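Succinate-semialdehyde dehydrogenase (Streptococcus pyogenes MGAS1882, PDB 4OHT) probably oxidises succinate semialdehyde to succinate with NADP as the hydride acceptor, as a member of the aldehyde dehydrogenase family. Local coordinates at residues V124-E129 against V201-T206; N145-N150 against L441-F446; G325-Y330 against I346-T351; V271-Y276 against I368-S373. All coordinates share one frame; numbering follows the deposited sequence.

In the fold
The four contacts fall into two pairs on opposite sides of the chain's centre. Contact 1 joins neighbouring parallel strands of the sheet that carries NADP, and contact 2, their centres about 12 Å apart, covers one end of that sheet through Ile125, which meets both Asn150 and Phe446. Contacts 3 and 4, with centres about 14 Å apart, share the other large sheet, where strands 345-348 and 365-371 are neighbours; the centre of contact 1 is about 39 and 41 Å from theirs. Along the chain, 145-150 falls between the two strands of contact 1, while 441-446 comes after everything else, so all strands of the second sheet lie between the segments of contact 2 in sequence. This division matches the cofactor-binding and catalytic domains of aldehyde dehydrogenases.

Contact 1. Residues V124-E129 against V201-T206; sequences VILAVE and VGVCLT. With NAP (NADP nicotinamide-adenine-dinucleotide phosphate), chain C.
Val124 O accepts from Val201 N at 2.9 Å, the first of five backbone hydrogen bonds that zip two parallel strands together. Leu126 N then gives to Gly202 O, Cys204 N to Leu126 O, Val128 N to Cys204 O, and Thr206 N to Val128 O, each at 3.0 Å. Leu126, Val128 and Cys204 thus use both N and O across the pair, and their buried peptides are well satisfied. Where the strand ends, water 1 lies 2.7 Å from Glu129 OE2, to which it probably donates, and 2.6 Å from Thr206 OG1, joining the two polar side chains. The backbone Glu129 O takes a hydrogen bond from NADP O3B at 2.8 Å, while Val128 CG1, held anti to its own N (chi1 -176°), reaches the same ribose, 3.2 Å from O4B. A branched apolar residue suits this place, walling the sugar without competing for its hydroxyls. On the face of Leu126 and Val128, Leu126 CD2 lies alongside Val203 CG1 at 4.1 Å and Val128 CB meets Leu205 CD1. On the other, the small Ala127 leaves its CB 3.7 Å from Cys204 SG, and Gly202, lacking a side chain, admits Ile125 CD1. Strands 152-155 and 225-229 flank the pair in the Rossmann-like sheet, and helix 136-148 packs on the Ala127 and Cys204 face through Val141.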
loop_
_atom_site.group_PDB
_atom_site.type_symbol
_atom_site.label_atom_id
_atom_site.label_comp_id
_atom_site.label_asym_id
_atom_site.label_seq_id
_atom_site.Cartn_x
_atom_site.Cartn_y
_atom_site.Cartn_z
ATOM N N VAL A 124 4.978 -3.983 14.890
ATOM C CA VAL A 124 3.703 -3.748 15.554
ATOM C C VAL A 124 2.758 -2.980 14.632
ATOM O O VAL A 124 3.117 -1.939 14.072
ATOM C CB VAL A 124 3.894 -2.950 16.866
ATOM C CG1 VAL A 124 2.547 -2.705 17.530
ATOM C CG2 VAL A 124 4.811 -3.716 17.807
ATOM N N ILE A 125 1.547 -3.505 14.496
ATOM C CA ILE A 125 0.530 -2.918 13.643
ATOM C C ILE A 125 -0.601 -2.314 14.467
ATOM O O ILE A 125 -1.098 -2.938 15.408
ATOM C CB ILE A 125 -0.091 -3.990 12.711
ATOM C CG1 ILE A 125 0.989 -4.622 11.827
ATOM C CG2 ILE A 125 -1.204 -3.365 11.873
ATOM C CD1 ILE A 125 1.678 -3.636 10.872
ATOM N N LEU A 126 -1.007 -1.100 14.110
ATOM C CA LEU A 126 -2.113 -0.439 14.789
ATOM C C LEU A 126 -3.366 -0.619 13.943
ATOM O O LEU A 126 -3.348 -0.369 12.735
ATOM C CB LEU A 126 -1.851 1.057 14.949
ATOM C CG LEU A 126 -3.110 1.869 15.282
ATOM C CD1 LEU A 126 -3.625 1.481 16.673
ATOM C CD2 LEU A 126 -2.800 3.369 15.213
ATOM N N ALA A 127 -4.450 -1.054 14.578
ATOM C CA ALA A 127 -5.721 -1.237 13.889
ATOM C C ALA A 127 -6.744 -0.301 14.522
ATOM O O ALA A 127 -6.890 -0.269 15.746
ATOM C CB ALA A 127 -6.200 -2.700 14.005
ATOM N N VAL A 128 -7.430 0.469 13.684
ATOM C CA VAL A 128 -8.463 1.398 14.135
ATOM C C VAL A 128 -9.737 0.858 13.506
ATOM O O VAL A 128 -9.840 0.792 12.283
ATOM C CB VAL A 128 -8.189 2.834 13.638
ATOM C CG1 VAL A 128 -9.234 3.799 14.208
ATOM C CG2 VAL A 128 -6.792 3.260 14.061
ATOM N N GLU A 129 -10.700 0.476 14.342
ATOM C CA GLU A 129 -11.935 -0.132 13.857
ATOM C C GLU A 129 -13.245 0.553 14.246
ATOM O O GLU A 129 -13.317 1.288 15.234
ATOM C CB GLU A 129 -11.979 -1.601 14.314
ATOM C CG GLU A 129 -10.751 -2.427 13.916
ATOM C CD GLU A 129 -10.469 -2.391 12.414
ATOM O OE1 GLU A 129 -11.431 -2.408 11.622
ATOM O OE2 GLU A 129 -9.280 -2.360 12.020
ATOM N N VAL A 201 4.870 -0.061 12.814
ATOM C CA VAL A 201 5.273 -0.037 11.415
ATOM C C VAL A 201 4.152 0.070 10.393
ATOM O O VAL A 201 4.418 0.149 9.194
ATOM C CB VAL A 201 6.092 -1.299 11.070
ATOM C CG1 VAL A 201 7.304 -1.390 11.974
ATOM C CG2 VAL A 201 5.218 -2.551 11.227
ATOM N N GLY A 202 2.907 0.056 10.856
ATOM C CA GLY A 202 1.792 0.141 9.932
ATOM C C GLY A 202 0.459 0.425 10.590
ATOM O O GLY A 202 0.295 0.243 11.796
ATOM N N VAL A 203 -0.505 0.859 9.785
ATOM C CA VAL A 203 -1.832 1.171 10.290
ATOM C C VAL A 203 -2.905 0.713 9.318
ATOM O O VAL A 203 -2.841 1.016 8.122
ATOM C CB VAL A 203 -2.035 2.698 10.479
ATOM C CG1 VAL A 203 -3.351 2.954 11.187
ATOM C CG2 VAL A 203 -0.874 3.304 11.249
ATOM N N CYS A 204 -3.882 -0.029 9.832
ATOM C CA CYS A 204 -4.999 -0.468 9.017
ATOM C C CYS A 204 -6.246 0.106 9.678
ATOM O O CYS A 204 -6.505 -0.127 10.864
ATOM C CB CYS A 204 -5.078 -2.001 8.920
ATOM S SG CYS A 204 -5.133 -2.916 10.481
ATOM N N LEU A 205 -7.000 0.886 8.912
ATOM C CA LEU A 205 -8.211 1.499 9.426
ATOM C C LEU A 205 -9.449 1.142 8.626
ATOM O O LEU A 205 -9.397 0.964 7.405
ATOM C CB LEU A 205 -8.057 3.029 9.461
ATOM C CG LEU A 205 -9.269 3.879 9.881
ATOM C CD1 LEU A 205 -8.790 5.211 10.449
ATOM C CD2 LEU A 205 -10.205 4.108 8.695
ATOM N N THR A 206 -10.560 1.025 9.342
ATOM C CA THR A 206 -11.855 0.776 8.741
ATOM C C THR A 206 -12.740 1.834 9.397
ATOM O O THR A 206 -12.802 1.930 10.622
ATOM C CB THR A 206 -12.397 -0.633 9.066
ATOM O OG1 THR A 206 -11.529 -1.626 8.501
ATOM C CG2 THR A 206 -13.784 -0.809 8.472
HETATM P PA NAP C . -15.477 6.493 12.249
HETATM O O1A NAP C . -14.401 6.960 11.311
HETATM O O2A NAP C . -16.199 7.652 12.816
HETATM O O5B NAP C . -14.780 5.633 13.401
HETATM C C5B NAP C . -14.047 4.463 13.038
HETATM C C4B NAP C . -12.886 4.369 13.993
HETATM O O4B NAP C . -11.959 5.451 13.738
HETATM C C3B NAP C . -13.386 4.577 15.394
HETATM O O3B NAP C . -12.610 3.761 16.263
HETATM C C2B NAP C . -13.132 6.017 15.644
HETATM O O2B NAP C . -12.989 6.292 17.038
HETATM C C1B NAP C . -11.827 6.213 14.957
HETATM N N9A NAP C . -11.543 7.559 14.655
HETATM C C8A NAP C . -12.312 8.402 13.934
HETATM N N7A NAP C . -11.669 9.594 13.792
HETATM C C5A NAP C . -10.445 9.528 14.436
HETATM C C6A NAP C . -9.289 10.370 14.558
HETATM N N6A NAP C . -9.270 11.660 14.077
HETATM N N1A NAP C . -8.192 9.889 15.183
HETATM C C2A NAP C . -8.174 8.669 15.680
HETATM N N3A NAP C . -9.232 7.838 15.597
HETATM C C4A NAP C . -10.367 8.221 14.996
HETATM O O3 NAP C . -16.522 5.555 11.517
HETATM P PN NAP C . -17.727 4.843 12.318
HETATM O O1N NAP C . -18.753 5.886 12.645
HETATM O O2N NAP C . -17.188 4.230 13.593
HETATM O O5D NAP C . -18.349 3.782 11.437
HETATM P P2B NAP C . -14.202 6.885 17.925
HETATM O O1X NAP C . -13.667 7.098 19.321
HETATM O O2X NAP C . -14.636 8.186 17.380
HETATM O O3X NAP C . -15.357 5.936 17.953
HETATM O O HOH W 1 -9.220 -2.437 9.283
#

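Contact 2. Residues N145-N150 against L441-F446; sequences NFIVGN and LGFTSF
The Phe443 ring receives Val148 CG1 over one face, a CH-pi contact with the methyl 3.6 Å from the ring centroid and 24° off the normal. Ile147 CG2 comes to the edge of the same ring, in its plane, 3.9 Å from CE1. Phe443 CG stands anti to the backbone N, which carries the ring out to the end of helix 136-148, where Val148 offers a methyl to its face and Ile147 borders its edge; Phe102 adds an edge-to-face partner. At the edge of the Phe446 ring lies Asn145 OD1, with amide and ring planes 37° apart. The Asn150 amide is turned more steeply to that ring, at 76°, and its ND2 serves two acceptors. One bond runs to Asn145 OD1 at 3.0 Å, nearly straight and on a lone pair. The other goes to Phe446 O at 3.1 Å, well out of that carbonyl's plane. Water 2 donates to Asn145 OD1 and Phe443 O and accepts from Phe446 N. Gly149, with positive phi, ends the helix in a Schellman motif and allows the turn that brings Asn150 round. Asparagine suits both positions because its amide both gives and accepts: Asn145 ND2 binds Val141 O, and Asn150 OD1 takes Thr122 N and Gly123 N. Buried amides, carbonyls and one water therefore satisfy one another and fix how the amides are flipped, beside an apolar patch centred on Phe443.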
loop_
_atom_site.group_PDB
_atom_site.type_symbol
_atom_site.label_atom_id
_atom_site.label_comp_id
_atom_site.label_asym_id
_atom_site.label_seq_id
_atom_site.Cartn_x
_atom_site.Cartn_y
_atom_site.Cartn_z
ATOM N N ASN A 145 -2.520 -11.025 10.585
ATOM C CA ASN A 145 -1.303 -10.456 11.164
ATOM C C ASN A 145 -0.723 -11.287 12.313
ATOM O O ASN A 145 0.496 -11.367 12.477
ATOM C CB ASN A 145 -1.554 -9.016 11.615
ATOM C CG ASN A 145 -1.530 -8.048 10.453
ATOM O OD1 ASN A 145 -0.479 -7.798 9.857
ATOM N ND2 ASN A 145 -2.691 -7.517 10.107
ATOM N N PHE A 146 -1.588 -11.904 13.108
ATOM C CA PHE A 146 -1.121 -12.744 14.207
ATOM C C PHE A 146 -0.311 -13.900 13.605
ATOM O O PHE A 146 0.770 -14.230 14.094
ATOM C CB PHE A 146 -2.320 -13.289 14.997
ATOM C CG PHE A 146 -1.945 -14.211 16.134
ATOM C CD1 PHE A 146 -1.150 -13.761 17.185
ATOM C CD2 PHE A 146 -2.431 -15.516 16.173
ATOM C CE1 PHE A 146 -0.848 -14.599 18.261
ATOM C CE2 PHE A 146 -2.135 -16.361 17.242
ATOM C CZ PHE A 146 -1.342 -15.903 18.289
ATOM N N ILE A 147 -0.828 -14.505 12.535
ATOM C CA ILE A 147 -0.126 -15.607 11.873
ATOM C C ILE A 147 1.218 -15.166 11.262
ATOM O O ILE A 147 2.228 -15.856 11.428
ATOM C CB ILE A 147 -1.009 -16.254 10.764
ATOM C CG1 ILE A 147 -2.222 -16.945 11.402
ATOM C CG2 ILE A 147 -0.191 -17.243 9.932
ATOM C CD1 ILE A 147 -1.870 -18.041 12.400
ATOM N N VAL A 148 1.245 -14.027 10.567
ATOM C CA VAL A 148 2.501 -13.570 9.978
ATOM C C VAL A 148 3.506 -13.257 11.084
ATOM O O VAL A 148 4.712 -13.411 10.893
ATOM C CB VAL A 148 2.340 -12.284 9.085
ATOM C CG1 VAL A 148 1.172 -12.440 8.118
ATOM C CG2 VAL A 148 2.173 -11.063 9.945
ATOM N N GLY A 149 3.011 -12.817 12.238
ATOM C CA GLY A 149 3.906 -12.493 13.336
ATOM C C GLY A 149 3.973 -11.014 13.698
ATOM O O GLY A 149 4.926 -10.580 14.341
ATOM N N ASN A 150 2.980 -10.233 13.279
ATOM C CA ASN A 150 2.949 -8.806 13.605
ATOM C C ASN A 150 2.078 -8.571 14.846
ATOM O O ASN A 150 0.863 -8.739 14.788
ATOM C CB ASN A 150 2.354 -7.978 12.454
ATOM C CG ASN A 150 3.208 -7.994 11.194
ATOM O OD1 ASN A 150 4.436 -8.028 11.255
ATOM N ND2 ASN A 150 2.551 -7.938 10.038
ATOM N N LEU A 441 -4.567 -11.847 -0.320
ATOM C CA LEU A 441 -4.201 -10.456 -0.588
ATOM C C LEU A 441 -4.085 -9.635 0.693
ATOM O O LEU A 441 -3.152 -8.853 0.846
ATOM C CB LEU A 441 -5.219 -9.799 -1.525
ATOM C CG LEU A 441 -5.312 -10.388 -2.932
ATOM C CD1 LEU A 441 -6.362 -9.636 -3.747
ATOM C CD2 LEU A 441 -3.945 -10.297 -3.601
ATOM N N GLY A 442 -5.032 -9.809 1.610
ATOM C CA GLY A 442 -4.989 -9.062 2.858
ATOM C C GLY A 442 -3.877 -9.550 3.769
ATOM O O GLY A 442 -3.312 -8.786 4.558
ATOM N N PHE A 443 -3.556 -10.834 3.644
ATOM C CA PHE A 443 -2.519 -11.472 4.445
ATOM C C PHE A 443 -1.144 -10.813 4.302
ATOM O O PHE A 443 -0.382 -10.756 5.263
ATOM C CB PHE A 443 -2.410 -12.952 4.051
ATOM C CG PHE A 443 -1.413 -13.728 4.857
ATOM C CD1 PHE A 443 -1.744 -14.211 6.127
ATOM C CD2 PHE A 443 -0.148 -13.995 4.345
ATOM C CE1 PHE A 443 -0.826 -14.958 6.880
ATOM C CE2 PHE A 443 0.783 -14.739 5.084
ATOM C CZ PHE A 443 0.439 -15.223 6.358
ATOM N N THR A 444 -0.827 -10.317 3.111
ATOM C CA THR A 444 0.482 -9.702 2.882
ATOM C C THR A 444 0.558 -8.178 2.964
ATOM O O THR A 444 1.590 -7.599 2.639
ATOM C CB THR A 444 1.057 -10.117 1.510
ATOM O OG1 THR A 444 0.128 -9.761 0.481
ATOM C CG2 THR A 444 1.314 -11.622 1.463
ATOM N N SER A 445 -0.505 -7.526 3.411
ATOM C CA SER A 445 -0.492 -6.067 3.501
ATOM C C SER A 445 0.695 -5.542 4.296
ATOM O O SER A 445 1.294 -4.525 3.941
ATOM C CB SER A 445 -1.788 -5.557 4.143
ATOM O OG SER A 445 -2.921 -5.948 3.386
ATOM N N PHE A 446 1.038 -6.237 5.378
ATOM C CA PHE A 446 2.146 -5.807 6.215
ATOM C C PHE A 446 3.269 -6.830 6.362
ATOM O O PHE A 446 3.880 -6.964 7.429
ATOM C CB PHE A 446 1.615 -5.384 7.586
ATOM C CG PHE A 446 0.625 -4.260 7.515
ATOM C CD1 PHE A 446 1.040 -2.974 7.176
ATOM C CD2 PHE A 446 -0.731 -4.489 7.730
ATOM C CE1 PHE A 446 0.120 -1.938 7.051
ATOM C CE2 PHE A 446 -1.659 -3.453 7.605
ATOM C CZ PHE A 446 -1.232 -2.176 7.264
HETATM O O HOH W 2 0.119 -8.433 6.948
#

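Contact 3. Residues G325-Y330 against I346-T351; sequences GAELVY and IIAGLT
Backbone hydrogen bonds between Glu327 and Ala348 run both ways: Glu327 N gives to Ala348 O at 2.7 Å, and Ala348 N to Glu327 O at 2.8 Å. At the other end of this antiparallel pair the register slips by one residue. Val329 N and Tyr330 N both give to Ile346 O, at 2.7 and 3.2 Å, and Ile346 N returns to Tyr330 O. Two residues facing one make a classic beta bulge, in which Val329 has left the extended conformation (psi -37°). Between the two hydrogen-bonded pairs, Leu328 and Ile347 form a non-hydrogen-bonded one, where Ile347 CA comes 3.2 Å from Glu327 O in a CA-H...O contact. The apolar contacts centre on the bulge. Val329 CB meets Ile346 CG2 at 3.6 Å, and Val329 CG2, anti to its carbonyl carbon, reaches Ala348 CB at 3.7 Å; the small alanine side chain lets that methyl come close. Tyr330 touches Ile346 through CB, while its ring leads away from 346-351. Beyond the strands Ala326 CB packs on Leu350 CD2. Glycine suits both turns: positive phi at Gly349, and at Gly325 the C-prime place of the Schellman motif ending helix 308-323. Strand 327-330 forms an edge of the sheet within this chain, next to 345-348, whose Ile347 makes backbone hydrogen bonds to Gly366 and Ile368 of strand 365-371. Helix 273-287 covers Ile346 and Val329, and helix 308-323 meets Ile347 on the other face.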
loop_
_atom_site.group_PDB
_atom_site.type_symbol
_atom_site.label_atom_id
_atom_site.label_comp_id
_atom_site.label_asym_id
_atom_site.label_seq_id
_atom_site.Cartn_x
_atom_site.Cartn_y
_atom_site.Cartn_z
ATOM N N GLY A 325 -36.302 17.948 -3.212
ATOM C CA GLY A 325 -37.037 17.355 -4.319
ATOM C C GLY A 325 -37.312 15.858 -4.351
ATOM O O GLY A 325 -38.143 15.414 -5.143
ATOM N N ALA A 326 -36.637 15.073 -3.516
ATOM C CA ALA A 326 -36.861 13.629 -3.516
ATOM C C ALA A 326 -38.308 13.290 -3.184
ATOM O O ALA A 326 -39.027 14.092 -2.588
ATOM C CB ALA A 326 -35.928 12.952 -2.526
ATOM N N GLU A 327 -38.733 12.095 -3.575
ATOM C CA GLU A 327 -40.093 11.644 -3.319
ATOM C C GLU A 327 -40.103 10.603 -2.201
ATOM O O GLU A 327 -39.279 9.687 -2.188
ATOM C CB GLU A 327 -40.683 11.026 -4.585
ATOM C CG GLU A 327 -42.125 10.566 -4.437
ATOM C CD GLU A 327 -42.502 9.486 -5.439
ATOM O OE1 GLU A 327 -41.802 9.344 -6.470
ATOM O OE2 GLU A 327 -43.504 8.779 -5.197
ATOM N N LEU A 328 -41.032 10.749 -1.262
ATOM C CA LEU A 328 -41.152 9.803 -0.161
ATOM C C LEU A 328 -42.088 8.685 -0.603
ATOM O O LEU A 328 -43.295 8.881 -0.706
ATOM C CB LEU A 328 -41.723 10.495 1.080
ATOM C CG LEU A 328 -41.996 9.592 2.288
ATOM C CD1 LEU A 328 -40.697 8.963 2.770
ATOM C CD2 LEU A 328 -42.652 10.407 3.399
ATOM N N VAL A 329 -41.522 7.514 -0.874
ATOM C CA VAL A 329 -42.299 6.364 -1.324
ATOM C C VAL A 329 -42.949 5.601 -0.177
ATOM O O VAL A 329 -44.070 5.108 -0.312
ATOM C CB VAL A 329 -41.411 5.361 -2.099
ATOM C CG1 VAL A 329 -42.234 4.143 -2.524
ATOM C CG2 VAL A 329 -40.796 6.039 -3.302
ATOM N N TYR A 330 -42.243 5.502 0.944
ATOM C CA TYR A 330 -42.744 4.758 2.092
ATOM C C TYR A 330 -42.082 5.152 3.412
ATOM O O TYR A 330 -40.947 5.621 3.434
ATOM C CB TYR A 330 -42.520 3.257 1.858
ATOM C CG TYR A 330 -42.884 2.399 3.042
ATOM C CD1 TYR A 330 -44.219 2.112 3.339
ATOM C CD2 TYR A 330 -41.901 1.914 3.898
ATOM C CE1 TYR A 330 -44.564 1.360 4.470
ATOM C CE2 TYR A 330 -42.230 1.169 5.026
ATOM C CZ TYR A 330 -43.563 0.896 5.307
ATOM O OH TYR A 330 -43.881 0.170 6.433
ATOM N N ILE A 346 -38.370 4.563 2.214
ATOM C CA ILE A 346 -38.003 4.472 0.807
ATOM C C ILE A 346 -38.166 5.823 0.118
ATOM O O ILE A 346 -39.228 6.446 0.193
ATOM C CB ILE A 346 -38.872 3.440 0.058
ATOM C CG1 ILE A 346 -38.727 2.059 0.697
ATOM C CG2 ILE A 346 -38.450 3.366 -1.402
ATOM C CD1 ILE A 346 -39.623 1.005 0.065
ATOM N N ILE A 347 -37.105 6.276 -0.545
ATOM C CA ILE A 347 -37.146 7.538 -1.264
ATOM C C ILE A 347 -36.788 7.302 -2.724
ATOM O O ILE A 347 -36.020 6.401 -3.052
ATOM C CB ILE A 347 -36.168 8.586 -0.669
ATOM C CG1 ILE A 347 -34.727 8.077 -0.757
ATOM C CG2 ILE A 347 -36.551 8.895 0.775
ATOM C CD1 ILE A 347 -33.682 9.091 -0.307
ATOM N N ALA A 348 -37.363 8.120 -3.598
ATOM C CA ALA A 348 -37.114 8.020 -5.026
ATOM C C ALA A 348 -37.084 9.431 -5.599
ATOM O O ALA A 348 -37.097 10.411 -4.853
ATOM C CB ALA A 348 -38.212 7.203 -5.687
ATOM N N GLY A 349 -37.053 9.536 -6.922
ATOM C CA GLY A 349 -37.015 10.845 -7.545
ATOM C C GLY A 349 -35.751 11.599 -7.176
ATOM O O GLY A 349 -35.778 12.808 -6.933
ATOM N N LEU A 350 -34.638 10.880 -7.122
ATOM C CA LEU A 350 -33.358 11.486 -6.790
ATOM C C LEU A 350 -32.713 12.038 -8.056
ATOM O O LEU A 350 -32.749 11.403 -9.116
ATOM C CB LEU A 350 -32.446 10.448 -6.136
ATOM C CG LEU A 350 -32.850 10.018 -4.719
ATOM C CD1 LEU A 350 -32.116 8.739 -4.334
ATOM C CD2 LEU A 350 -32.538 11.139 -3.728
ATOM N N THR A 351 -32.132 13.226 -7.947
ATOM C CA THR A 351 -31.488 13.862 -9.085
ATOM C C THR A 351 -30.103 14.339 -8.674
ATOM O O THR A 351 -29.842 14.549 -7.489
ATOM C CB THR A 351 -32.326 15.058 -9.591
ATOM O OG1 THR A 351 -32.497 16.006 -8.529
ATOM C CG2 THR A 351 -33.700 14.585 -10.052
#

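Contact 4. Residues V271-Y276 against I368-S373; sequences VLDKDY and IYKVSS
Lys370 sends its CG anti to the backbone N (chi1 178°) and stays extended at chi2, which brings CD over the Tyr276 ring, whose own CG also stands anti to N; bends at chi3 and chi4 then turn CE and NZ. Lys370 CD sits 3.7 Å from the ring centroid and 20° off its normal, a CH-pi contact suited to a long aliphatic stem with a charged end. That end, NZ, makes a long salt bridge to Asp273 OD1, at 3.7 Å. Ile368 CG2 lies between Tyr276 CE1, at 3.7 Å, and Val271 CG2; a beta-branched apolar residue suits this buried strand position. Beside them the parallel strands are tied by Val271 N to Tyr369 O and Val371 N to Val271 O, both 2.9 Å; Asp273 N adds a weak bond to Val371 O. Leu272 CD2 packs 4.1 Å from Val371 CG2 on the opposite face. Strands 268-272 and 365-371 are sheet neighbours, 345-348 following beyond the latter. Helix 273-287 covers the Lys370 face, while helix 374-382, N-capped by Ser373, lies against Val371.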
loop_
_atom_site.group_PDB
_atom_site.type_symbol
_atom_site.label_atom_id
_atom_site.label_comp_id
_atom_site.label_asym_id
_atom_site.label_seq_id
_atom_site.Cartn_x
_atom_site.Cartn_y
_atom_site.Cartn_z
ATOM N N VAL A 271 -33.039 0.661 -11.256
ATOM C CA VAL A 271 -34.007 -0.109 -12.027
ATOM C C VAL A 271 -34.420 0.534 -13.349
ATOM O O VAL A 271 -34.395 1.759 -13.502
ATOM C CB VAL A 271 -35.279 -0.358 -11.191
ATOM C CG1 VAL A 271 -34.908 -1.016 -9.869
ATOM C CG2 VAL A 271 -35.984 0.953 -10.923
ATOM N N LEU A 272 -34.809 -0.317 -14.294
ATOM C CA LEU A 272 -35.240 0.112 -15.613
ATOM C C LEU A 272 -36.669 0.643 -15.569
ATOM O O LEU A 272 -37.470 0.237 -14.719
ATOM C CB LEU A 272 -35.155 -1.067 -16.588
ATOM C CG LEU A 272 -33.758 -1.630 -16.883
ATOM C CD1 LEU A 272 -33.878 -2.982 -17.591
ATOM C CD2 LEU A 272 -32.971 -0.634 -17.737
ATOM N N ASP A 273 -36.978 1.550 -16.496
ATOM C CA ASP A 273 -38.306 2.162 -16.610
ATOM C C ASP A 273 -39.457 1.163 -16.498
ATOM O O ASP A 273 -40.385 1.355 -15.708
ATOM C CB ASP A 273 -38.437 2.890 -17.955
ATOM C CG ASP A 273 -37.757 4.241 -17.964
ATOM O OD1 ASP A 273 -37.409 4.743 -16.871
ATOM O OD2 ASP A 273 -37.583 4.807 -19.067
ATOM N N LYS A 274 -39.394 0.107 -17.305
ATOM C CA LYS A 274 -40.437 -0.907 -17.325
ATOM C C LYS A 274 -40.638 -1.627 -15.993
ATOM O O LYS A 274 -41.717 -2.159 -15.741
ATOM C CB LYS A 274 -40.156 -1.936 -18.423
ATOM C CG LYS A 274 -39.063 -2.939 -18.086
ATOM C CD LYS A 274 -38.935 -3.982 -19.194
ATOM C CE LYS A 274 -38.062 -5.166 -18.761
ATOM N NZ LYS A 274 -36.692 -4.745 -18.343
ATOM N N ASP A 275 -39.613 -1.648 -15.144
ATOM C CA ASP A 275 -39.724 -2.318 -13.847
ATOM C C ASP A 275 -39.855 -1.343 -12.681
ATOM O O ASP A 275 -40.023 -1.760 -11.538
ATOM C CB ASP A 275 -38.508 -3.207 -13.593
ATOM C CG ASP A 275 -38.320 -4.262 -14.657
ATOM O OD1 ASP A 275 -39.329 -4.856 -15.092
ATOM O OD2 ASP A 275 -37.159 -4.512 -15.051
ATOM N N TYR A 276 -39.790 -0.049 -12.974
ATOM C CA TYR A 276 -39.851 0.976 -11.938
ATOM C C TYR A 276 -41.014 0.884 -10.957
ATOM O O TYR A 276 -40.797 0.843 -9.747
ATOM C CB TYR A 276 -39.841 2.355 -12.582
ATOM C CG TYR A 276 -39.754 3.487 -11.593
ATOM C CD1 TYR A 276 -38.623 3.660 -10.798
ATOM C CD2 TYR A 276 -40.799 4.396 -11.459
ATOM C CE1 TYR A 276 -38.533 4.720 -9.892
ATOM C CE2 TYR A 276 -40.724 5.455 -10.559
ATOM C CZ TYR A 276 -39.587 5.613 -9.780
ATOM O OH TYR A 276 -39.511 6.670 -8.903
ATOM N N ILE A 368 -34.282 4.541 -4.693
ATOM C CA ILE A 368 -34.551 4.034 -6.032
ATOM C C ILE A 368 -34.187 5.013 -7.148
ATOM O O ILE A 368 -34.700 6.131 -7.186
ATOM C CB ILE A 368 -36.034 3.649 -6.177
ATOM C CG1 ILE A 368 -36.434 2.702 -5.042
ATOM C CG2 ILE A 368 -36.268 2.980 -7.534
ATOM C CD1 ILE A 368 -37.911 2.322 -5.039
ATOM N N TYR A 369 -33.295 4.578 -8.037
ATOM C CA TYR A 369 -32.840 5.372 -9.185
ATOM C C TYR A 369 -33.407 4.739 -10.456
ATOM O O TYR A 369 -33.253 3.532 -10.675
ATOM C CB TYR A 369 -31.311 5.370 -9.273
ATOM C CG TYR A 369 -30.607 6.017 -8.100
ATOM C CD1 TYR A 369 -30.638 5.433 -6.829
ATOM C CD2 TYR A 369 -29.908 7.208 -8.259
ATOM C CE1 TYR A 369 -29.991 6.022 -5.748
ATOM C CE2 TYR A 369 -29.255 7.805 -7.184
ATOM C CZ TYR A 369 -29.300 7.204 -5.932
ATOM O OH TYR A 369 -28.633 7.784 -4.878
ATOM N N LYS A 370 -34.050 5.548 -11.290
ATOM C CA LYS A 370 -34.649 5.051 -12.525
ATOM C C LYS A 370 -33.786 5.331 -13.757
ATOM O O LYS A 370 -33.328 6.456 -13.957
ATOM C CB LYS A 370 -36.045 5.671 -12.701
ATOM C CG LYS A 370 -36.765 5.273 -13.981
ATOM C CD LYS A 370 -38.263 5.557 -13.903
ATOM C CE LYS A 370 -38.571 7.039 -13.737
ATOM N NZ LYS A 370 -38.224 7.826 -14.946
ATOM N N VAL A 371 -33.565 4.303 -14.575
ATOM C CA VAL A 371 -32.771 4.441 -15.793
ATOM C C VAL A 371 -33.525 3.842 -16.975
ATOM O O VAL A 371 -34.417 3.020 -16.792
ATOM C CB VAL A 371 -31.384 3.744 -15.669
ATOM C CG1 VAL A 371 -30.529 4.473 -14.646
ATOM C CG2 VAL A 371 -31.556 2.276 -15.282
ATOM N N SER A 372 -33.165 4.246 -18.187
ATOM C CA SER A 372 -33.860 3.754 -19.371
ATOM C C SER A 372 -33.072 2.704 -20.149
ATOM O O SER A 372 -33.594 2.094 -21.077
ATOM C CB SER A 372 -34.201 4.921 -20.300
ATOM O OG SER A 372 -33.019 5.439 -20.884
ATOM N N SER A 373 -31.813 2.498 -19.784
ATOM C CA SER A 373 -31.006 1.501 -20.470
ATOM C C SER A 373 -29.919 0.974 -19.558
ATOM O O SER A 373 -29.680 1.508 -18.472
ATOM C CB SER A 373 -30.353 2.093 -21.720
ATOM O OG SER A 373 -29.276 2.943 -21.365
#